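Protein P47 (Clostridium botulinum, PDB 6EKT) may form part of a progenitor toxin complex that protects botulinum neurotoxin on its way through the host gut, and is built like tubular lipid-binding (TULIP) proteins. Local coordinates at residues 111-116 with 194-199; 127-132 with 171-176; 209-214 with 411-416. All coordinates share one frame; numbering follows the deposited sequence.

How the contacts relate
Two facing antiparallel sheets hold the three contacts. Contact 1 sets strand 108-118 of one sheet against strand 193-199, an outer strand of the other. Contact 3 bridges the same two sheets again about 10 Å away, centre to centre, from strand 208-214, the neighbour of 193-199, to the short strand 411-413. Contact 2, its centre about 11 Å from that of contact 1 and about 16 Å from that of contact 3, stays with the first sheet, where strand 124-141 meets the loop leading into strand 178-181. Along the chain contact 2 is nested inside the loop closed by contact 1, and contact 3 follows; its late segment brings the chain back to this early region.

Contact 1 (111-116 with 194-199); sequences IKLDFF and FKFVYY
The backbone N of Phe-196 lies in the plane of the Phe-115 ring, just off its edge and 3.9 Å from Phe-115 CE1. This approach is packing only; the two segments meet through aromatic and aliphatic groups. At one end Phe-115 takes the larger share, with Phe-194 turning an edge to its face: Phe-194 CD1 stands over the ring centre, 3.7 Å above the plane. The centroids of the Phe-115 and Phe-194 rings are 5.0 Å apart and their planes stand at 66°, a T-shaped pair that is somewhat tilted. Phe-115 is therefore met both over a face and at its rim. At the other end Leu-113 sends CD1 over the middle of the Phe-196 ring, 3.8 Å from the centroid and almost on the ring normal, a well-centred CH-pi contact. Phe-196 swings its CG anti to the backbone N (chi1 164°), which leans the ring along its own strand; the face turned from Leu-113 then lies against the backbone N of Tyr-198, toward the rim. The strand directions are 156° apart, close to antiparallel, and the axes of the two short segments approach to 7.6 Å. Behind Leu-113, Leu-127 and Phe-129 of strand 124-141 and Phe-177 continue the apolar layer. On the other flank Phe-115 reaches Ile-211 and Phe-196 reaches Leu-209, both on strand 208-214, while Leu-82 of strand 81-88 also touches Phe-196.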
loop_
_atom_site.group_PDB
_atom_site.type_symbol
_atom_site.label_atom_id
_atom_site.label_comp_id
_atom_site.label_asym_id
_atom_site.label_seq_id
_atom_site.Cartn_x
_atom_site.Cartn_y
_atom_site.Cartn_z
ATOM N N ILE A 111 -14.027 -3.833 -20.292
ATOM C CA ILE A 111 -12.788 -3.691 -21.048
ATOM C C ILE A 111 -11.630 -3.992 -20.115
ATOM O O ILE A 111 -11.590 -3.485 -18.987
ATOM C CB ILE A 111 -12.639 -2.297 -21.720
ATOM C CG1 ILE A 111 -13.869 -1.981 -22.613
ATOM C CG2 ILE A 111 -11.341 -2.227 -22.530
ATOM C CD1 ILE A 111 -13.831 -0.656 -23.367
ATOM N N LYS A 112 -10.706 -4.812 -20.601
ATOM C CA LYS A 112 -9.505 -5.177 -19.852
ATOM C C LYS A 112 -8.588 -3.961 -19.665
ATOM O O LYS A 112 -8.517 -3.096 -20.540
ATOM C CB LYS A 112 -8.763 -6.285 -20.594
ATOM C CG LYS A 112 -7.675 -6.959 -19.770
ATOM C CD LYS A 112 -6.983 -8.080 -20.517
ATOM C CE LYS A 112 -7.821 -9.354 -20.611
ATOM N NZ LYS A 112 -8.117 -9.918 -19.277
ATOM N N LEU A 113 -7.926 -3.898 -18.509
ATOM C CA LEU A 113 -6.807 -2.974 -18.300
ATOM C C LEU A 113 -5.522 -3.781 -18.337
ATOM O O LEU A 113 -5.497 -4.936 -17.899
ATOM C CB LEU A 113 -6.935 -2.206 -16.976
ATOM C CG LEU A 113 -8.236 -1.445 -16.633
ATOM C CD1 LEU A 113 -8.074 -0.524 -15.434
ATOM C CD2 LEU A 113 -8.787 -0.624 -17.790
ATOM N N ASP A 114 -4.476 -3.205 -18.912
ATOM C CA ASP A 114 -3.151 -3.787 -18.828
ATOM C C ASP A 114 -2.119 -2.691 -18.592
ATOM O O ASP A 114 -2.405 -1.512 -18.811
ATOM C CB ASP A 114 -2.821 -4.589 -20.096
ATOM C CG ASP A 114 -3.270 -6.036 -19.995
ATOM O OD1 ASP A 114 -2.864 -6.734 -19.031
ATOM O OD2 ASP A 114 -4.053 -6.475 -20.871
ATOM N N PHE A 115 -0.943 -3.096 -18.127
ATOM C CA PHE A 115 0.187 -2.172 -17.977
ATOM C C PHE A 115 0.959 -2.140 -19.292
ATOM O O PHE A 115 1.316 -3.188 -19.821
ATOM C CB PHE A 115 1.068 -2.589 -16.806
ATOM C CG PHE A 115 0.397 -2.441 -15.470
ATOM C CD1 PHE A 115 -0.364 -3.486 -14.928
ATOM C CD2 PHE A 115 0.514 -1.254 -14.752
ATOM C CE1 PHE A 115 -0.993 -3.347 -13.697
ATOM C CE2 PHE A 115 -0.113 -1.115 -13.515
ATOM C CZ PHE A 115 -0.860 -2.152 -12.996
ATOM N N PHE A 116 1.177 -0.939 -19.828
ATOM C CA PHE A 116 1.841 -0.760 -21.122
ATOM C C PHE A 116 3.211 -0.122 -20.999
ATOM O O PHE A 116 3.437 0.700 -20.102
ATOM C CB PHE A 116 0.949 0.046 -22.075
ATOM C CG PHE A 116 -0.240 -0.727 -22.558
ATOM C CD1 PHE A 116 -1.439 -0.718 -21.832
ATOM C CD2 PHE A 116 -0.153 -1.511 -23.710
ATOM C CE1 PHE A 116 -2.532 -1.469 -22.253
ATOM C CE2 PHE A 116 -1.244 -2.253 -24.143
ATOM C CZ PHE A 116 -2.434 -2.227 -23.416
ATOM N N PHE A 194 3.381 -6.788 -10.836
ATOM C CA PHE A 194 2.187 -6.035 -10.466
ATOM C C PHE A 194 0.965 -6.512 -11.243
ATOM O O PHE A 194 1.093 -7.002 -12.370
ATOM C CB PHE A 194 2.405 -4.508 -10.626
ATOM C CG PHE A 194 3.357 -4.136 -11.738
ATOM C CD1 PHE A 194 2.898 -3.984 -13.046
ATOM C CD2 PHE A 194 4.725 -3.941 -11.483
ATOM C CE1 PHE A 194 3.776 -3.637 -14.075
ATOM C CE2 PHE A 194 5.610 -3.600 -12.512
ATOM C CZ PHE A 194 5.135 -3.451 -13.809
ATOM N N LYS A 195 -0.195 -6.371 -10.609
ATOM C CA LYS A 195 -1.487 -6.822 -11.126
ATOM C C LYS A 195 -2.533 -5.753 -10.842
ATOM O O LYS A 195 -2.498 -5.115 -9.787
ATOM C CB LYS A 195 -1.909 -8.096 -10.386
ATOM C CG LYS A 195 -2.780 -9.041 -11.214
ATOM C CD LYS A 195 -3.489 -10.112 -10.379
ATOM C CE LYS A 195 -2.487 -10.950 -9.592
ATOM N NZ LYS A 195 -2.936 -12.311 -9.168
ATOM N N PHE A 196 -3.482 -5.586 -11.761
ATOM C CA PHE A 196 -4.680 -4.769 -11.512
ATOM C C PHE A 196 -5.871 -5.618 -11.054
ATOM O O PHE A 196 -6.111 -6.703 -11.601
ATOM C CB PHE A 196 -5.080 -3.946 -12.765
ATOM C CG PHE A 196 -6.490 -3.410 -12.695
ATOM C CD1 PHE A 196 -6.804 -2.350 -11.840
ATOM C CD2 PHE A 196 -7.522 -4.019 -13.422
ATOM C CE1 PHE A 196 -8.116 -1.875 -11.726
ATOM C CE2 PHE A 196 -8.842 -3.551 -13.313
ATOM C CZ PHE A 196 -9.133 -2.483 -12.460
ATOM N N VAL A 197 -6.633 -5.121 -10.071
ATOM C CA VAL A 197 -7.832 -5.812 -9.577
ATOM C C VAL A 197 -8.890 -4.778 -9.244
ATOM O O VAL A 197 -8.576 -3.795 -8.571
ATOM C CB VAL A 197 -7.541 -6.622 -8.274
ATOM C CG1 VAL A 197 -8.757 -7.442 -7.852
ATOM C CG2 VAL A 197 -6.386 -7.571 -8.481
ATOM N N TYR A 198 -10.130 -4.991 -9.718
ATOM C CA TYR A 198 -11.266 -4.130 -9.346
ATOM C C TYR A 198 -11.979 -4.746 -8.163
ATOM O O TYR A 198 -12.139 -5.951 -8.127
ATOM C CB TYR A 198 -12.263 -3.960 -10.511
ATOM C CG TYR A 198 -13.330 -2.916 -10.224
ATOM C CD1 TYR A 198 -14.538 -3.252 -9.590
ATOM C CD2 TYR A 198 -13.107 -1.578 -10.542
ATOM C CE1 TYR A 198 -15.495 -2.276 -9.310
ATOM C CE2 TYR A 198 -14.052 -0.606 -10.265
ATOM C CZ TYR A 198 -15.241 -0.957 -9.662
ATOM O OH TYR A 198 -16.144 0.043 -9.393
ATOM N N TYR A 199 -12.422 -3.923 -7.212
ATOM C CA TYR A 199 -13.048 -4.410 -5.980
ATOM C C TYR A 199 -14.349 -3.674 -5.704
ATOM O O TYR A 199 -14.383 -2.444 -5.786
ATOM C CB TYR A 199 -12.082 -4.216 -4.785
ATOM C CG TYR A 199 -12.645 -4.595 -3.421
ATOM C CD1 TYR A 199 -13.339 -3.650 -2.642
ATOM C CD2 TYR A 199 -12.469 -5.887 -2.896
ATOM C CE1 TYR A 199 -13.847 -3.974 -1.390
ATOM C CE2 TYR A 199 -12.987 -6.224 -1.637
ATOM C CZ TYR A 199 -13.672 -5.261 -0.889
ATOM O OH TYR A 199 -14.179 -5.564 0.358
#

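Contact 2 (127-132 with 171-176); sequences LKFNFG and KQISYI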
loop_
_atom_site.group_PDB
_atom_site.type_symbol
_atom_site.label_atom_id
_atom_site.label_comp_id
_atom_site.label_asym_id
_atom_site.label_seq_id
_atom_site.Cartn_x
_atom_site.Cartn_y
_atom_site.Cartn_z
ATOM N N LEU A 127 -1.126 2.100 -16.746
ATOM C CA LEU A 127 -2.328 1.278 -16.703
ATOM C C LEU A 127 -3.352 1.965 -17.585
ATOM O O LEU A 127 -3.747 3.115 -17.328
ATOM C CB LEU A 127 -2.829 1.108 -15.257
ATOM C CG LEU A 127 -4.070 0.245 -14.966
ATOM C CD1 LEU A 127 -3.829 -1.220 -15.294
ATOM C CD2 LEU A 127 -4.492 0.424 -13.512
ATOM N N LYS A 128 -3.727 1.268 -18.658
ATOM C CA LYS A 128 -4.623 1.782 -19.682
ATOM C C LYS A 128 -5.609 0.684 -20.108
ATOM O O LYS A 128 -5.352 -0.511 -19.897
ATOM C CB LYS A 128 -3.846 2.210 -20.944
ATOM C CG LYS A 128 -2.867 3.364 -20.784
ATOM C CD LYS A 128 -2.499 3.924 -22.151
ATOM C CE LYS A 128 -1.333 3.176 -22.785
ATOM N NZ LYS A 128 -0.897 3.889 -24.022
ATOM N N PHE A 129 -6.717 1.104 -20.720
ATOM C CA PHE A 129 -7.591 0.179 -21.458
ATOM C C PHE A 129 -6.809 -0.652 -22.471
ATOM O O PHE A 129 -5.938 -0.133 -23.180
ATOM C CB PHE A 129 -8.661 0.947 -22.230
ATOM C CG PHE A 129 -9.810 1.436 -21.392
ATOM C CD1 PHE A 129 -10.609 0.545 -20.672
ATOM C CD2 PHE A 129 -10.119 2.787 -21.354
ATOM C CE1 PHE A 129 -11.682 1.001 -19.912
ATOM C CE2 PHE A 129 -11.198 3.249 -20.609
ATOM C CZ PHE A 129 -11.985 2.349 -19.899
ATOM N N ASN A 130 -7.144 -1.934 -22.547
ATOM C CA ASN A 130 -6.642 -2.805 -23.594
ATOM C C ASN A 130 -7.831 -3.394 -24.354
ATOM O O ASN A 130 -8.572 -4.226 -23.822
ATOM C CB ASN A 130 -5.769 -3.918 -23.006
ATOM C CG ASN A 130 -5.073 -4.739 -24.066
ATOM O OD1 ASN A 130 -5.246 -4.523 -25.272
ATOM N ND2 ASN A 130 -4.302 -5.713 -23.625
ATOM N N PHE A 131 -7.997 -2.931 -25.589
ATOM C CA PHE A 131 -9.124 -3.313 -26.435
ATOM C C PHE A 131 -8.908 -4.693 -27.064
ATOM O O PHE A 131 -9.857 -5.286 -27.598
ATOM C CB PHE A 131 -9.338 -2.268 -27.542
ATOM C CG PHE A 131 -10.010 -0.985 -27.096
ATOM C CD1 PHE A 131 -10.142 -0.633 -25.748
ATOM C CD2 PHE A 131 -10.468 -0.081 -28.057
ATOM C CE1 PHE A 131 -10.724 0.577 -25.372
ATOM C CE2 PHE A 131 -11.055 1.129 -27.689
ATOM C CZ PHE A 131 -11.187 1.457 -26.344
ATOM N N GLY A 132 -7.662 -5.178 -27.038
ATOM C CA GLY A 132 -7.310 -6.498 -27.575
ATOM C C GLY A 132 -7.514 -6.588 -29.071
ATOM O O GLY A 132 -7.155 -5.661 -29.815
ATOM N N LYS A 171 -6.488 3.504 -31.015
ATOM C CA LYS A 171 -5.504 4.589 -30.841
ATOM C C LYS A 171 -6.068 5.891 -30.271
ATOM O O LYS A 171 -5.330 6.705 -29.732
ATOM C CB LYS A 171 -4.749 4.868 -32.152
ATOM C CG LYS A 171 -3.925 3.690 -32.666
ATOM C CD LYS A 171 -2.614 3.500 -31.900
ATOM C CE LYS A 171 -1.940 2.178 -32.256
ATOM N NZ LYS A 171 -1.563 2.071 -33.697
ATOM N N GLN A 172 -7.380 6.067 -30.364
ATOM C CA GLN A 172 -8.045 7.280 -29.877
ATOM C C GLN A 172 -8.175 7.380 -28.365
ATOM O O GLN A 172 -8.319 8.478 -27.831
ATOM C CB GLN A 172 -9.440 7.380 -30.461
ATOM C CG GLN A 172 -9.502 7.931 -31.868
ATOM C CD GLN A 172 -10.791 8.673 -32.081
ATOM O OE1 GLN A 172 -11.002 9.740 -31.505
ATOM N NE2 GLN A 172 -11.668 8.110 -32.888
ATOM N N ILE A 173 -8.183 6.230 -27.700
ATOM C CA ILE A 173 -8.318 6.157 -26.261
ATOM C C ILE A 173 -6.930 5.870 -25.691
ATOM O O ILE A 173 -6.373 4.788 -25.921
ATOM C CB ILE A 173 -9.340 5.060 -25.836
ATOM C CG1 ILE A 173 -10.706 5.252 -26.523
ATOM C CG2 ILE A 173 -9.434 4.946 -24.308
ATOM C CD1 ILE A 173 -11.474 6.520 -26.176
ATOM N N SER A 174 -6.375 6.865 -24.988
ATOM C CA SER A 174 -5.104 6.749 -24.262
ATOM C C SER A 174 -5.254 7.255 -22.834
ATOM O O SER A 174 -4.303 7.843 -22.294
ATOM C CB SER A 174 -3.995 7.595 -24.919
ATOM O OG SER A 174 -3.956 7.470 -26.321
ATOM N N TYR A 175 -6.417 7.053 -22.210
ATOM C CA TYR A 175 -6.576 7.479 -20.827
ATOM C C TYR A 175 -5.630 6.683 -19.904
ATOM O O TYR A 175 -5.569 5.450 -19.984
ATOM C CB TYR A 175 -8.032 7.412 -20.343
ATOM C CG TYR A 175 -8.163 7.869 -18.915
ATOM C CD1 TYR A 175 -8.227 9.232 -18.603
ATOM C CD2 TYR A 175 -8.162 6.940 -17.858
ATOM C CE1 TYR A 175 -8.317 9.658 -17.284
ATOM C CE2 TYR A 175 -8.254 7.356 -16.539
ATOM C CZ TYR A 175 -8.332 8.709 -16.255
ATOM O OH TYR A 175 -8.410 9.116 -14.940
ATOM N N ILE A 176 -4.875 7.411 -19.072
ATOM C CA ILE A 176 -3.919 6.803 -18.131
ATOM C C ILE A 176 -4.633 6.662 -16.797
ATOM O O ILE A 176 -4.886 7.664 -16.118
ATOM C CB ILE A 176 -2.633 7.665 -17.933
ATOM C CG1 ILE A 176 -1.941 8.032 -19.265
ATOM C CG2 ILE A 176 -1.677 7.020 -16.930
ATOM C CD1 ILE A 176 -1.632 6.867 -20.196
HETATM O O HOH W 1 -5.870 2.644 -23.941
HETATM O O HOH W 2 -6.900 3.754 -21.631
#
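Ile-173 meets two phenylalanines of 127-132 with separate branches. Its CG2 comes within 3.7 Å of Phe-129 CD2, while its CG1 is 3.8 Å from Phe-131 CZ, the Phe-131 and Ile-173 side chains crossing at about a right angle. Lys-128 lies alongside Ile-176, both pointing the same way, with Lys-128 CD 3.6 Å from Ile-176 CD1. The lysine's bend at chi3 (-87°) falls at the CG-CD bond, between the two carbons that lie against Ile-176 CD1; Lys-128 CG also passes 3.5 Å from Tyr-175 O.

Between these side chains the two backbones are joined through water. One molecule donates to both Phe-129 O and Ile-173 O; a second accepts from Phe-129 N at 2.8 Å and donates to Tyr-175 O. Both backbone polar atoms of Phe-129 are thus served. The chains run nearly antiparallel, and direct pairing takes over next door, where Leu-127 bonds to Phe-177 and Ala-178 as strand 124-141 meets strand 178-181; before that point the waters fill in between strand and loop. Past Phe-129 the chain turns: Asn-130 OD1 accepts from Gly-132 N at 3.1 Å, an Asx turn, the donor standing 48° out of the amide carbonyl plane. Asn-130 ND2 is held in turn by Asp-114. Phe-177 sets an edge-to-face pair with each of Phe-129 and Tyr-175, and Tyr-175 lies on Val-38 and His-41 of helix 35-49.

Contact 3 (209-214 with 411-416); sequences LFILSV and IKWNNL
Trp-413 pushes the benzene end of its indole against strand 208-214, where Leu-209 and Ile-211 receive it. The rim atom CH2 of Trp-413 sits 3.8 Å from Ile-211 CD1 and 3.6 Å from the backbone O of Leu-209, while Trp-413 CZ3 touches Leu-209 CB at 3.9 Å. Phe-210 C lies at the indole edge near its plane, and Leu-209 and Ile-211, two residues apart, both direct their CB toward the tryptophan's segment. With CG anti to the carbonyl carbon (chi1 -67°), the Trp-413 side chain reaches across to this strand and slides past Ile-211, which runs the opposite way. Ile-411 completes the group: it meets Ile-211 tip to tip, the two CD1 methyls 3.9 Å apart, and its CG2 stands 3.5 Å above the plane of the Trp-413 ring toward the rim. All the residues that touch are buried. The strand axes are 10.2 Å apart at closest and run nearly antiparallel (171°), an aligned packing of two sheets through their side chains. Right after Trp-413 the chain goes through two overlapping turns, type II from Lys-412 and type I' from Trp-413, closed by Asn-415 N to Lys-412 O at 3.0 Å and Leu-416 N to Trp-413 O. Strand 208-214 is bonded on its two flanks to 193-199 and 29-34. From 29-34, Tyr-31 packs on Ile-411 and Cys-33 on Trp-413, while from strand 178-181, the neighbour of 411-413, Ala-178 lies on Ile-211 and Leu-180 on Ile-411.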
loop_
_atom_site.group_PDB
_atom_site.type_symbol
_atom_site.label_atom_id
_atom_site.label_comp_id
_atom_site.label_asym_id
_atom_site.label_seq_id
_atom_site.Cartn_x
_atom_site.Cartn_y
_atom_site.Cartn_z
ATOM N N LEU A 209 -10.354 0.679 -7.521
ATOM C CA LEU A 209 -9.327 0.165 -8.433
ATOM C C LEU A 209 -8.087 -0.062 -7.593
ATOM O O LEU A 209 -7.672 0.840 -6.820
ATOM C CB LEU A 209 -8.995 1.160 -9.561
ATOM C CG LEU A 209 -9.979 1.306 -10.749
ATOM C CD1 LEU A 209 -11.192 2.103 -10.327
ATOM C CD2 LEU A 209 -9.318 2.015 -11.927
ATOM N N PHE A 210 -7.501 -1.251 -7.721
ATOM C CA PHE A 210 -6.307 -1.614 -6.955
ATOM C C PHE A 210 -5.178 -2.045 -7.860
ATOM O O PHE A 210 -5.420 -2.660 -8.897
ATOM C CB PHE A 210 -6.617 -2.749 -5.964
ATOM C CG PHE A 210 -7.341 -2.302 -4.728
ATOM C CD1 PHE A 210 -6.681 -1.546 -3.754
ATOM C CD2 PHE A 210 -8.671 -2.672 -4.506
ATOM C CE1 PHE A 210 -7.347 -1.134 -2.596
ATOM C CE2 PHE A 210 -9.347 -2.279 -3.349
ATOM C CZ PHE A 210 -8.688 -1.505 -2.391
ATOM N N ILE A 211 -3.949 -1.723 -7.458
ATOM C CA ILE A 211 -2.742 -2.307 -8.067
ATOM C C ILE A 211 -2.042 -3.062 -6.944
ATOM O O ILE A 211 -1.752 -2.484 -5.889
ATOM C CB ILE A 211 -1.808 -1.224 -8.698
ATOM C CG1 ILE A 211 -2.475 -0.593 -9.928
ATOM C CG2 ILE A 211 -0.438 -1.807 -9.071
ATOM C CD1 ILE A 211 -1.857 0.735 -10.386
ATOM N N LEU A 212 -1.796 -4.348 -7.176
ATOM C CA LEU A 212 -1.094 -5.218 -6.234
ATOM C C LEU A 212 0.338 -5.359 -6.717
ATOM O O LEU A 212 0.543 -5.626 -7.898
ATOM C CB LEU A 212 -1.778 -6.598 -6.206
ATOM C CG LEU A 212 -3.105 -6.795 -5.465
ATOM C CD1 LEU A 212 -4.149 -5.723 -5.677
ATOM C CD2 LEU A 212 -3.701 -8.166 -5.762
ATOM N N SER A 213 1.330 -5.189 -5.829
ATOM C CA SER A 213 2.734 -5.270 -6.264
ATOM C C SER A 213 3.589 -6.147 -5.372
ATOM O O SER A 213 3.342 -6.252 -4.159
ATOM C CB SER A 213 3.395 -3.871 -6.361
ATOM O OG SER A 213 3.674 -3.305 -5.078
ATOM N N VAL A 214 4.623 -6.736 -5.980
ATOM C CA VAL A 214 5.747 -7.311 -5.234
ATOM C C VAL A 214 7.031 -6.568 -5.628
ATOM O O VAL A 214 7.175 -6.158 -6.777
ATOM C CB VAL A 214 5.822 -8.832 -5.488
ATOM C CG1 VAL A 214 7.145 -9.414 -5.054
ATOM C CG2 VAL A 214 4.722 -9.533 -4.693
ATOM N N ILE A 411 2.910 4.819 -7.534
ATOM C CA ILE A 411 1.678 4.864 -8.313
ATOM C C ILE A 411 1.102 6.253 -8.206
ATOM O O ILE A 411 0.808 6.723 -7.110
ATOM C CB ILE A 411 0.639 3.807 -7.836
ATOM C CG1 ILE A 411 1.207 2.381 -7.982
ATOM C CG2 ILE A 411 -0.736 3.967 -8.527
ATOM C CD1 ILE A 411 1.661 1.971 -9.376
ATOM N N LYS A 412 0.962 6.899 -9.355
ATOM C CA LYS A 412 0.211 8.133 -9.440
ATOM C C LYS A 412 -1.057 7.872 -10.239
ATOM O O LYS A 412 -1.003 7.634 -11.449
ATOM C CB LYS A 412 1.056 9.232 -10.082
ATOM C CG LYS A 412 2.262 9.633 -9.232
ATOM C CD LYS A 412 2.873 10.965 -9.661
ATOM C CE LYS A 412 3.628 10.897 -10.987
ATOM N NZ LYS A 412 4.728 9.894 -10.923
ATOM N N TRP A 413 -2.188 7.905 -9.546
ATOM C CA TRP A 413 -3.491 7.681 -10.168
ATOM C C TRP A 413 -3.843 8.854 -11.071
ATOM O O TRP A 413 -3.822 10.003 -10.627
ATOM C CB TRP A 413 -4.540 7.455 -9.097
ATOM C CG TRP A 413 -4.318 6.157 -8.335
ATOM C CD1 TRP A 413 -3.725 6.008 -7.109
ATOM C CD2 TRP A 413 -4.663 4.847 -8.776
ATOM N NE1 TRP A 413 -3.703 4.678 -6.747
ATOM C CE2 TRP A 413 -4.290 3.943 -7.743
ATOM C CE3 TRP A 413 -5.298 4.346 -9.925
ATOM C CZ2 TRP A 413 -4.494 2.558 -7.838
ATOM C CZ3 TRP A 413 -5.513 2.958 -10.024
ATOM C CH2 TRP A 413 -5.111 2.082 -8.985
ATOM N N ASN A 414 -4.127 8.544 -12.342
ATOM C CA ASN A 414 -4.236 9.522 -13.458
ATOM C C ASN A 414 -2.988 10.403 -13.621
ATOM O O ASN A 414 -3.068 11.546 -14.071
ATOM C CB ASN A 414 -5.547 10.350 -13.405
ATOM C CG ASN A 414 -5.784 11.199 -14.677
ATOM O OD1 ASN A 414 -5.641 10.727 -15.811
ATOM N ND2 ASN A 414 -6.145 12.462 -14.480
ATOM N N ASN A 415 -1.827 9.844 -13.258
ATOM C CA ASN A 415 -0.536 10.559 -13.269
ATOM C C ASN A 415 -0.515 11.857 -12.422
ATOM O O ASN A 415 0.334 12.741 -12.622
ATOM C CB ASN A 415 -0.030 10.790 -14.717
ATOM C CG ASN A 415 1.468 11.050 -14.777
ATOM O OD1 ASN A 415 2.275 10.303 -14.210
ATOM N ND2 ASN A 415 1.850 12.134 -15.440
ATOM N N LEU A 416 -1.443 11.950 -11.462
ATOM C CA LEU A 416 -1.566 13.122 -10.585
ATOM C C LEU A 416 -1.048 12.830 -9.181
ATOM O O LEU A 416 -1.334 11.773 -8.622
ATOM C CB LEU A 416 -3.021 13.600 -10.521
ATOM C CG LEU A 416 -3.683 14.087 -11.818
ATOM C CD1 LEU A 416 -5.191 14.105 -11.653
ATOM C CD2 LEU A 416 -3.173 15.456 -12.255
#